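Neurotoxin (Clostridium botulinum, PDB 2QN0) cleaves neuronal SNARE proteins as the zinc-dependent protease light chain of botulinum neurotoxin type C1, acting on two different substrates. Local coordinates at residues A[170-175]-A[188-193]; A[180-185]-A[235-240]; A[231-236]-A[266-271]; A[288-293]-A[346-351]. One frame throughout, in Å; residues are numbered along the deposited sequence.

Interaction 1. Residues A[170-175]-A[188-193]; sequences TSTFKL and ALSIIS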
# COMPACT_ATOMS: atom_id res chain seq x y z
N THR A 170 -0.73 -5.95 0.85
CA THR A 170 -0.80 -4.99 1.96
C THR A 170 -1.56 -5.67 3.09
O THR A 170 -2.61 -6.27 2.86
CB THR A 170 -1.58 -3.73 1.55
OG1 THR A 170 -0.90 -3.08 0.47
CG2 THR A 170 -1.69 -2.77 2.73
N SER A 171 -1.04 -5.58 4.31
CA SER A 171 -1.68 -6.22 5.44
C SER A 171 -1.58 -5.42 6.73
O SER A 171 -0.72 -4.55 6.87
CB SER A 171 -1.03 -7.59 5.71
OG SER A 171 -0.83 -8.33 4.52
N THR A 172 -2.49 -5.71 7.66
CA THR A 172 -2.45 -5.11 8.99
C THR A 172 -2.33 -6.35 9.88
O THR A 172 -2.56 -7.47 9.41
CB THR A 172 -3.71 -4.30 9.35
OG1 THR A 172 -4.87 -5.14 9.30
CG2 THR A 172 -3.87 -3.13 8.37
N PHE A 173 -1.97 -6.16 11.14
CA PHE A 173 -1.77 -7.29 12.03
C PHE A 173 -2.40 -7.07 13.39
O PHE A 173 -2.57 -5.93 13.81
CB PHE A 173 -0.27 -7.52 12.17
CG PHE A 173 0.45 -7.57 10.85
CD1 PHE A 173 0.63 -8.78 10.18
CD2 PHE A 173 0.88 -6.40 10.24
CE1 PHE A 173 1.22 -8.82 8.92
CE2 PHE A 173 1.48 -6.43 8.98
CZ PHE A 173 1.65 -7.64 8.32
N LYS A 174 -2.74 -8.16 14.07
CA LYS A 174 -3.38 -8.04 15.37
C LYS A 174 -2.98 -9.19 16.29
O LYS A 174 -2.47 -10.22 15.83
CB LYS A 174 -4.90 -8.06 15.21
CG LYS A 174 -5.43 -9.42 14.75
CD LYS A 174 -6.94 -9.44 14.68
CE LYS A 174 -7.44 -10.83 14.33
NZ LYS A 174 -7.08 -11.83 15.37
N LEU A 175 -3.20 -9.01 17.58
CA LEU A 175 -2.90 -10.06 18.55
C LEU A 175 -4.03 -11.09 18.43
O LEU A 175 -5.14 -10.75 18.00
CB LEU A 175 -2.85 -9.49 19.97
CG LEU A 175 -1.77 -8.44 20.24
CD1 LEU A 175 -1.85 -8.00 21.70
CD2 LEU A 175 -0.40 -9.01 19.93
N ALA A 188 -5.15 0.96 11.46
CA ALA A 188 -3.98 0.30 12.05
C ALA A 188 -2.80 0.43 11.10
O ALA A 188 -2.97 0.77 9.94
CB ALA A 188 -4.28 -1.17 12.30
N LEU A 189 -1.61 0.14 11.61
CA LEU A 189 -0.40 0.21 10.80
C LEU A 189 -0.51 -0.80 9.65
O LEU A 189 -0.96 -1.93 9.85
CB LEU A 189 0.82 -0.12 11.67
CG LEU A 189 2.19 -0.23 10.99
CD1 LEU A 189 3.28 0.06 12.02
CD2 LEU A 189 2.37 -1.62 10.38
N SER A 190 -0.09 -0.38 8.46
CA SER A 190 -0.11 -1.26 7.29
C SER A 190 1.31 -1.55 6.82
O SER A 190 2.18 -0.70 6.89
CB SER A 190 -0.85 -0.60 6.11
OG SER A 190 -2.24 -0.47 6.33
N ILE A 191 1.53 -2.77 6.35
CA ILE A 191 2.82 -3.14 5.78
C ILE A 191 2.51 -3.52 4.34
O ILE A 191 1.65 -4.36 4.08
CB ILE A 191 3.47 -4.34 6.49
CG1 ILE A 191 3.97 -3.91 7.88
CG2 ILE A 191 4.64 -4.88 5.65
CD1 ILE A 191 4.70 -5.00 8.65
N ILE A 192 3.19 -2.85 3.41
CA ILE A 192 3.02 -3.11 1.99
C ILE A 192 4.27 -3.81 1.48
O ILE A 192 5.36 -3.25 1.56
CB ILE A 192 2.86 -1.78 1.20
CG1 ILE A 192 1.56 -1.08 1.60
CG2 ILE A 192 2.88 -2.06 -0.31
CD1 ILE A 192 1.37 0.29 0.94
N SER A 193 4.12 -5.04 0.99
CA SER A 193 5.26 -5.81 0.47
C SER A 193 5.12 -5.78 -1.05
O SER A 193 4.13 -6.26 -1.61
CB SER A 193 5.21 -7.24 1.00
OG SER A 193 5.26 -7.22 2.42
O HOH W 1 -1.08 -3.75 11.98

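Interaction 2. Residues A[180-185]-A[235-240]; sequences FAAQEG and MHNLYG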
# COMPACT_ATOMS: atom_id res chain seq x y z
N PHE A 180 -9.61 -7.23 13.78
CA PHE A 180 -8.88 -6.25 12.98
C PHE A 180 -9.38 -4.81 13.08
O PHE A 180 -10.45 -4.47 12.58
CB PHE A 180 -8.86 -6.67 11.51
CG PHE A 180 -7.98 -7.86 11.23
CD1 PHE A 180 -6.60 -7.73 11.29
CD2 PHE A 180 -8.53 -9.10 10.92
CE1 PHE A 180 -5.77 -8.83 11.04
CE2 PHE A 180 -7.71 -10.20 10.67
CZ PHE A 180 -6.33 -10.07 10.73
N ALA A 181 -8.58 -3.97 13.73
CA ALA A 181 -8.91 -2.56 13.91
C ALA A 181 -9.07 -1.81 12.59
O ALA A 181 -9.78 -0.81 12.52
CB ALA A 181 -7.85 -1.89 14.78
N ALA A 182 -8.39 -2.28 11.54
CA ALA A 182 -8.47 -1.63 10.23
C ALA A 182 -9.87 -1.72 9.62
O ALA A 182 -10.19 -0.98 8.69
CB ALA A 182 -7.46 -2.27 9.27
N GLN A 183 -10.68 -2.63 10.15
CA GLN A 183 -12.04 -2.83 9.65
C GLN A 183 -13.06 -2.23 10.61
O GLN A 183 -14.27 -2.36 10.40
CB GLN A 183 -12.33 -4.33 9.50
CG GLN A 183 -11.31 -5.09 8.69
CD GLN A 183 -11.48 -6.60 8.77
OE1 GLN A 183 -12.23 -7.11 9.60
NE2 GLN A 183 -10.77 -7.32 7.92
N GLU A 184 -12.58 -1.56 11.66
CA GLU A 184 -13.47 -1.03 12.68
C GLU A 184 -13.31 0.45 13.05
O GLU A 184 -13.43 0.81 14.22
CB GLU A 184 -13.33 -1.89 13.94
CG GLU A 184 -13.74 -3.34 13.74
CD GLU A 184 -13.25 -4.25 14.85
OE1 GLU A 184 -13.06 -3.77 15.99
OE2 GLU A 184 -13.07 -5.46 14.60
N GLY A 185 -13.04 1.29 12.05
CA GLY A 185 -12.89 2.71 12.30
C GLY A 185 -11.56 3.18 12.87
O GLY A 185 -11.08 4.26 12.52
N MET A 235 -4.85 3.24 2.60
CA MET A 235 -5.78 4.31 2.93
C MET A 235 -6.99 3.72 3.66
O MET A 235 -7.43 4.24 4.68
CB MET A 235 -6.24 5.04 1.66
CG MET A 235 -5.22 6.01 1.10
SD MET A 235 -5.13 7.55 2.05
CE MET A 235 -6.33 8.55 1.18
N HIS A 236 -7.53 2.63 3.12
CA HIS A 236 -8.68 1.99 3.74
C HIS A 236 -8.32 1.53 5.15
O HIS A 236 -9.12 1.68 6.08
CB HIS A 236 -9.13 0.79 2.90
CG HIS A 236 -9.42 1.12 1.47
ND1 HIS A 236 -9.43 0.17 0.48
CD2 HIS A 236 -9.73 2.29 0.87
CE1 HIS A 236 -9.72 0.74 -0.68
NE2 HIS A 236 -9.91 2.03 -0.46
N ASN A 237 -7.12 0.99 5.30
CA ASN A 237 -6.65 0.50 6.60
C ASN A 237 -6.42 1.62 7.61
O ASN A 237 -6.73 1.47 8.79
CB ASN A 237 -5.33 -0.28 6.46
CG ASN A 237 -5.49 -1.57 5.69
OD1 ASN A 237 -6.57 -2.16 5.67
ND2 ASN A 237 -4.40 -2.03 5.08
N LEU A 238 -5.87 2.73 7.15
CA LEU A 238 -5.60 3.87 8.02
C LEU A 238 -6.89 4.50 8.54
O LEU A 238 -6.97 4.87 9.71
CB LEU A 238 -4.79 4.92 7.26
CG LEU A 238 -4.51 6.23 8.01
CD1 LEU A 238 -3.82 5.93 9.34
CD2 LEU A 238 -3.65 7.14 7.14
N TYR A 239 -7.89 4.62 7.67
CA TYR A 239 -9.15 5.23 8.05
C TYR A 239 -10.17 4.25 8.63
O TYR A 239 -11.32 4.62 8.90
CB TYR A 239 -9.73 6.00 6.86
CG TYR A 239 -8.94 7.25 6.57
CD1 TYR A 239 -9.18 8.43 7.28
CD2 TYR A 239 -7.90 7.25 5.64
CE1 TYR A 239 -8.40 9.57 7.08
CE2 TYR A 239 -7.11 8.38 5.43
CZ TYR A 239 -7.37 9.53 6.15
OH TYR A 239 -6.59 10.65 5.94
N GLY A 240 -9.74 3.01 8.80
CA GLY A 240 -10.59 1.99 9.40
C GLY A 240 -11.82 1.58 8.63
O GLY A 240 -12.85 1.23 9.23
O HOH W 2 -15.47 -0.01 9.04

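Interaction 3. Residues A[231-236]-A[266-271]; sequences LNHAMH and EYAEIY. With ZN (zinc ion), chain B.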
# COMPACT_ATOMS: atom_id res chain seq x y z
N LEU A 231 -1.28 1.52 -2.02
CA LEU A 231 -1.47 2.67 -1.13
C LEU A 231 -2.96 2.87 -0.87
O LEU A 231 -3.35 3.42 0.17
CB LEU A 231 -0.85 3.94 -1.73
CG LEU A 231 0.68 3.94 -1.85
CD1 LEU A 231 1.15 5.27 -2.45
CD2 LEU A 231 1.32 3.73 -0.47
N ASN A 232 -3.80 2.43 -1.80
CA ASN A 232 -5.25 2.55 -1.60
C ASN A 232 -5.68 1.60 -0.49
O ASN A 232 -6.54 1.95 0.33
CB ASN A 232 -6.01 2.24 -2.89
CG ASN A 232 -5.81 3.32 -3.94
OD1 ASN A 232 -5.43 4.45 -3.62
ND2 ASN A 232 -6.07 2.98 -5.20
N HIS A 233 -5.11 0.40 -0.46
CA HIS A 233 -5.44 -0.53 0.61
C HIS A 233 -5.00 0.11 1.93
O HIS A 233 -5.71 0.02 2.94
CB HIS A 233 -4.71 -1.87 0.43
CG HIS A 233 -5.27 -2.71 -0.66
ND1 HIS A 233 -6.61 -3.06 -0.73
CD2 HIS A 233 -4.68 -3.31 -1.72
CE1 HIS A 233 -6.81 -3.84 -1.78
NE2 HIS A 233 -5.65 -4.00 -2.40
N ALA A 234 -3.84 0.76 1.91
CA ALA A 234 -3.32 1.42 3.11
C ALA A 234 -4.24 2.54 3.56
O ALA A 234 -4.40 2.78 4.76
CB ALA A 234 -1.91 1.97 2.85
N MET A 235 -4.85 3.24 2.60
CA MET A 235 -5.78 4.31 2.93
C MET A 235 -6.99 3.72 3.66
O MET A 235 -7.43 4.24 4.68
CB MET A 235 -6.24 5.04 1.66
CG MET A 235 -5.22 6.01 1.10
SD MET A 235 -5.13 7.55 2.05
CE MET A 235 -6.33 8.55 1.18
N HIS A 236 -7.53 2.63 3.12
CA HIS A 236 -8.68 1.99 3.74
C HIS A 236 -8.32 1.53 5.15
O HIS A 236 -9.12 1.68 6.08
CB HIS A 236 -9.13 0.79 2.90
CG HIS A 236 -9.42 1.12 1.47
ND1 HIS A 236 -9.43 0.17 0.48
CD2 HIS A 236 -9.73 2.29 0.87
CE1 HIS A 236 -9.72 0.74 -0.68
NE2 HIS A 236 -9.91 2.03 -0.46
N GLU A 266 -12.19 -10.21 -4.03
CA GLU A 266 -12.49 -9.49 -2.80
C GLU A 266 -13.02 -8.09 -3.06
O GLU A 266 -12.57 -7.40 -3.98
CB GLU A 266 -11.24 -9.40 -1.93
CG GLU A 266 -10.58 -10.73 -1.63
CD GLU A 266 -9.37 -10.57 -0.74
OE1 GLU A 266 -8.63 -9.58 -0.91
OE2 GLU A 266 -9.13 -11.45 0.12
N TYR A 267 -13.99 -7.67 -2.25
CA TYR A 267 -14.55 -6.34 -2.40
C TYR A 267 -13.46 -5.30 -2.12
O TYR A 267 -13.51 -4.19 -2.64
CB TYR A 267 -15.74 -6.16 -1.46
CG TYR A 267 -16.97 -6.95 -1.89
CD1 TYR A 267 -16.95 -7.73 -3.05
CD2 TYR A 267 -18.14 -6.91 -1.14
CE1 TYR A 267 -18.08 -8.43 -3.47
CE2 TYR A 267 -19.28 -7.62 -1.55
CZ TYR A 267 -19.24 -8.37 -2.71
OH TYR A 267 -20.37 -9.05 -3.13
N ALA A 268 -12.48 -5.67 -1.31
CA ALA A 268 -11.37 -4.77 -1.00
C ALA A 268 -10.60 -4.45 -2.28
O ALA A 268 -10.14 -3.32 -2.48
CB ALA A 268 -10.43 -5.43 0.01
N GLU A 269 -10.47 -5.44 -3.16
CA GLU A 269 -9.77 -5.25 -4.43
C GLU A 269 -10.60 -4.37 -5.36
O GLU A 269 -10.07 -3.52 -6.07
CB GLU A 269 -9.50 -6.60 -5.10
CG GLU A 269 -8.52 -7.49 -4.36
CD GLU A 269 -7.17 -6.83 -4.19
OE1 GLU A 269 -6.94 -5.80 -4.87
OE2 GLU A 269 -6.35 -7.33 -3.41
N ILE A 270 -11.91 -4.59 -5.35
CA ILE A 270 -12.80 -3.82 -6.19
C ILE A 270 -12.71 -2.33 -5.86
O ILE A 270 -12.69 -1.48 -6.76
CB ILE A 270 -14.27 -4.31 -6.04
CG1 ILE A 270 -14.40 -5.71 -6.67
CG2 ILE A 270 -15.23 -3.33 -6.71
CD1 ILE A 270 -15.79 -6.31 -6.57
N TYR A 271 -12.64 -2.00 -4.57
CA TYR A 271 -12.53 -0.59 -4.19
C TYR A 271 -11.15 -0.02 -4.50
O TYR A 271 -11.03 1.12 -4.94
CB TYR A 271 -12.86 -0.41 -2.71
CG TYR A 271 -14.34 -0.26 -2.44
CD1 TYR A 271 -15.13 0.57 -3.23
CD2 TYR A 271 -14.95 -0.94 -1.38
CE1 TYR A 271 -16.50 0.74 -2.97
CE2 TYR A 271 -16.31 -0.78 -1.12
CZ TYR A 271 -17.08 0.06 -1.91
OH TYR A 271 -18.41 0.22 -1.63
ZN ZN B . -5.18 -4.97 -4.18
O HOH W 3 -9.83 2.81 -3.17
O HOH W 4 -3.35 -5.95 -3.97

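Interaction 4. Residues A[288-293]-A[346-351]; sequences YFEEKA and KFVELY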
# COMPACT_ATOMS: atom_id res chain seq x y z
N TYR A 288 -24.41 -1.13 3.12
CA TYR A 288 -24.23 -1.82 4.39
C TYR A 288 -22.84 -1.53 4.99
O TYR A 288 -22.72 -1.15 6.15
CB TYR A 288 -24.40 -3.32 4.19
CG TYR A 288 -24.02 -4.17 5.38
CD1 TYR A 288 -24.87 -4.28 6.48
CD2 TYR A 288 -22.79 -4.83 5.42
CE1 TYR A 288 -24.51 -5.04 7.59
CE2 TYR A 288 -22.42 -5.59 6.52
CZ TYR A 288 -23.28 -5.69 7.60
OH TYR A 288 -22.91 -6.44 8.69
N PHE A 289 -21.80 -1.72 4.19
CA PHE A 289 -20.45 -1.48 4.70
C PHE A 289 -20.19 -0.02 5.02
O PHE A 289 -19.47 0.30 5.96
CB PHE A 289 -19.41 -2.03 3.72
CG PHE A 289 -19.38 -3.53 3.67
CD1 PHE A 289 -18.99 -4.26 4.79
CD2 PHE A 289 -19.82 -4.21 2.54
CE1 PHE A 289 -19.03 -5.65 4.77
CE2 PHE A 289 -19.86 -5.60 2.52
CZ PHE A 289 -19.47 -6.32 3.64
N GLU A 290 -20.80 0.88 4.25
CA GLU A 290 -20.61 2.30 4.51
C GLU A 290 -21.28 2.67 5.83
O GLU A 290 -20.72 3.42 6.63
CB GLU A 290 -21.20 3.15 3.38
CG GLU A 290 -20.90 4.63 3.55
CD GLU A 290 -21.31 5.46 2.36
OE1 GLU A 290 -21.58 4.88 1.28
OE2 GLU A 290 -21.35 6.70 2.49
N GLU A 291 -22.48 2.14 6.06
CA GLU A 291 -23.22 2.42 7.29
C GLU A 291 -22.49 1.79 8.48
O GLU A 291 -22.48 2.34 9.58
CB GLU A 291 -24.64 1.86 7.21
CG GLU A 291 -25.55 2.56 6.19
CD GLU A 291 -25.83 4.01 6.55
OE1 GLU A 291 -25.72 4.37 7.74
OE2 GLU A 291 -26.18 4.79 5.64
N LYS A 292 -21.88 0.63 8.25
CA LYS A 292 -21.14 -0.06 9.30
C LYS A 292 -19.96 0.82 9.70
O LYS A 292 -19.65 0.97 10.88
CB LYS A 292 -20.65 -1.42 8.78
CG LYS A 292 -20.06 -2.33 9.84
CD LYS A 292 -19.63 -3.65 9.22
CE LYS A 292 -19.08 -4.62 10.26
NZ LYS A 292 -20.10 -4.99 11.27
N ALA A 293 -19.30 1.41 8.71
CA ALA A 293 -18.16 2.29 8.96
C ALA A 293 -18.63 3.51 9.75
O ALA A 293 -17.96 3.95 10.69
CB ALA A 293 -17.53 2.73 7.64
N LYS A 346 -20.29 15.19 6.09
CA LYS A 346 -18.83 15.12 6.03
C LYS A 346 -18.36 13.68 5.92
O LYS A 346 -17.38 13.39 5.21
CB LYS A 346 -18.22 15.78 7.27
CG LYS A 346 -18.20 17.30 7.20
CD LYS A 346 -17.60 17.91 8.46
CE LYS A 346 -17.27 19.38 8.25
NZ LYS A 346 -18.46 20.16 7.81
N PHE A 347 -19.04 12.77 6.61
CA PHE A 347 -18.66 11.36 6.55
C PHE A 347 -18.86 10.79 5.15
O PHE A 347 -17.97 10.14 4.60
CB PHE A 347 -19.49 10.53 7.53
CG PHE A 347 -19.27 9.05 7.38
CD1 PHE A 347 -18.16 8.44 7.95
CD2 PHE A 347 -20.14 8.28 6.61
CE1 PHE A 347 -17.92 7.08 7.77
CE2 PHE A 347 -19.91 6.93 6.42
CZ PHE A 347 -18.79 6.32 7.00
N VAL A 348 -20.04 11.03 4.58
CA VAL A 348 -20.34 10.53 3.25
C VAL A 348 -19.31 11.00 2.23
O VAL A 348 -18.88 10.23 1.37
CB VAL A 348 -21.75 10.97 2.80
CG1 VAL A 348 -21.96 10.67 1.32
CG2 VAL A 348 -22.79 10.24 3.63
N GLU A 349 -18.92 12.26 2.33
CA GLU A 349 -17.95 12.84 1.41
C GLU A 349 -16.59 12.15 1.57
O GLU A 349 -15.95 11.79 0.58
CB GLU A 349 -17.80 14.34 1.66
CG GLU A 349 -16.72 15.01 0.84
CD GLU A 349 -16.61 16.50 1.13
OE1 GLU A 349 -16.53 16.87 2.32
OE2 GLU A 349 -16.59 17.29 0.16
N LEU A 350 -16.18 11.95 2.81
CA LEU A 350 -14.91 11.29 3.10
C LEU A 350 -14.92 9.85 2.60
O LEU A 350 -14.00 9.39 1.92
CB LEU A 350 -14.63 11.31 4.60
CG LEU A 350 -13.39 10.54 5.07
CD1 LEU A 350 -12.14 11.11 4.41
CD2 LEU A 350 -13.28 10.63 6.59
N TYR A 351 -15.98 9.12 2.94
CA TYR A 351 -16.09 7.73 2.53
C TYR A 351 -16.02 7.61 1.01
O TYR A 351 -15.38 6.70 0.49
CB TYR A 351 -17.40 7.11 3.04
CG TYR A 351 -17.42 5.60 2.94
CD1 TYR A 351 -16.87 4.80 3.94
CD2 TYR A 351 -17.99 4.97 1.83
CE1 TYR A 351 -16.88 3.41 3.84
CE2 TYR A 351 -18.00 3.58 1.72
CZ TYR A 351 -17.45 2.81 2.73
OH TYR A 351 -17.46 1.43 2.63
O HOH W 5 -20.39 7.86 0.39

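Interaction 1. Residues A[170-175]-A[188-193]
Ser171 and Ile191 form a hydrogen-bonded antiparallel pair: Ser171 N donates to Ile191 O at 3.0 Å, and Ile191 N donates to Ser171 O at 2.9 Å. Both oxygens also receive a softer contact from a neighbouring CA-H; Thr170 CA, for instance, lies 3.3 Å from Ile191 O. The adjoining pair, Thr170 with Ile192, is non-hydrogen-bonded, and its side chains run alongside each other with Thr170 OG1 3.4 Å from Ile192 CG1. Beta-branched residues such as these favour extended backbone and fit the strands well. Strand 169-171 is an outermost strand of the large mixed sheet, while 190-193 continues inward by pairing in parallel with 156-159. Beyond Thr172 the backbones draw apart, and water 1 bridges them, accepting from Phe173 N at 2.7 Å and reaching Leu189 O at 2.8 Å. With CG anti to the carbonyl carbon (chi1 -50°), the Phe173 ring swings toward 188-193, and CE2 comes to 3.5 Å from Ile191 CD1, the two side chains crossing nearly at right angles. Thr172 CG2 rests 3.5 Å from Leu189 O and also touches Ser190 OG. Further out, helix 223-238 sets the polar ends: Glu230 OE1 is hydrogen-bonded to Thr170 OG1, and Asn237 ND2 to Ser190 OG.

Interaction 2. Residues A[180-185]-A[235-240]
A Schellman motif closes helix 223-238, and the loop 180-185 packs against it through its terminating glycine. Gly240 takes a positive phi of 65°, a conformation that glycine adopts readily, and this turns the chain out of the helix, beside the loop 180-185 with its short 3-10 segment 181-183. Gly185 also has positive phi. Because Gly240 carries no side chain on the face it turns to the loop, the two backbones come together to 3.8 Å between Gly185 CA and Gly240 CA. There Gly185 N donates to Gly240 O at 2.8 Å, lying in the carbonyl plane on a lone pair. Ala182 O sits against the same glycine, receiving a CA-H...O contact from Gly240 CA at 3.1 Å, an approach made easy by the bare alpha carbon. The small methyl of Ala182 lies against the last helical turn, CB 3.7 Å from Asn237 OD1; the amide nitrogen of that asparagine is held by Ser190 OG. On the loop side, Tyr330 OH bonds to Gly185 O. Gly240 O has a second donor in water 2, which sits 2.9 Å from it and 3.0 Å from Gln183 O, giving both carbonyls a hydrogen bond.

Interaction 3. Residues A[231-236]-A[266-271]
The zinc site of the protease lies where helix 223-238 meets helix 267-273, and His233 and Glu269 reach across to share the metal. His233 NE2 binds zinc at 2.1 Å. Glu269 OE1 matches it at 2.1 Å, whereas its second oxygen OE2 stays at 2.7 Å, a lopsided grip. Although the Glu269 CB points away from the other helix, a bend at chi2 (-59°) curls the carboxylate back to the ion. Its plane stands 84° from the imidazole, with OE1 at the ring edge; OE1 and NE2 lie close because both are ligands of the zinc, and they are not hydrogen-bonded to each other. His229 and water 4 complete the coordination. Ala268, small at this crossing, lets the His233 ring lie beside the helix, CE1 3.4 Å from Ala268 O. One turn on from His233, His236 packs CE1 against Tyr271 CB at 3.9 Å. Asn232 O sits over the centre of one face of the His236 ring, while water 3, near the ring plane, links His236 NE2 to Tyr271 O at 2.8 Å and 2.7 Å. The segment axes pass 10.1 Å apart at 113°, and the side chains of His233 and Glu269 bridge them at the zinc. Two histidines of an HExxH helix with a glutamate from a later helix are the signature of gluzincin metalloproteases, to which clostridial neurotoxin proteases belong.

Interaction 4. Residues A[288-293]-A[346-351]
Glu290 and Tyr351 make the principal contact, in which an aliphatic stem and its carboxylate lie along an aromatic face. Glu290 CG forms a CH-pi interaction, 3.6 Å from the centroid of the Tyr351 ring. The side chain leaves its helix with CG opposite the backbone N (chi1 -174°) and continues extended, laying the carboxylate almost flat over the ring rim, the two planes only 12° apart; Glu290 CD is 3.4 Å from Tyr351 CD2. A long, flexible residue such as glutamate suits this place, since its methylenes pack while its carboxylate reaches past the ring to a water at Val348 O.

Apolar packing centres on Ala293, whose methyl is small enough to touch two aromatic side chains at once. Ala293 CB lies 3.9 Å from Phe347 CZ, in the plane of that ring at its edge, and 3.9 Å from Tyr351 CE1. Phe347 also turns its edge toward the backbone, with CZ 3.5 Å from Glu290 O.

The polar link is made by water 5, which donates to Glu290 OE2 at 2.6 Å and to Val348 O at 3.0 Å, tying the carboxylate to the neighbouring helix. Close by, Glu291 forms a salt bridge with Arg344, just before the 346-351 segment.

Glu290 and Ala293 on one helix, and Phe347 and Tyr351 on the other, occupy successive turns, so each pair faces the partner. With segment axes 11.1 Å apart at 124°, steeply crossed helices 283-304 and 344-357 thus meet through residues three and four apart, in the alpha-helical part of the zinc protease domain.

How the interactions relate
Helix 223-238 connects the first three contacts: interactions 2 and 3 share Met235 and His236 on it, and interaction 1 lies against its side. Interaction 1 touches interaction 2 where Ser190 OG and Asn237 ND2 probably bond at 2.9 Å, and interaction 3 where Thr170 CB packs 3.8 Å from His233 CB. Zinc belongs to interaction 3, yet the Thr170 side chain is only about 7 Å from it and that of His236 about 8 Å. Interaction 4 is remote from the zinc and from interaction 1 (centres about 22 Å apart); its centre is about 12 Å from that of interaction 2, without touch, and Tyr267 CD2 and Phe289 CE2, 4.3 Å apart, join it to interaction 3.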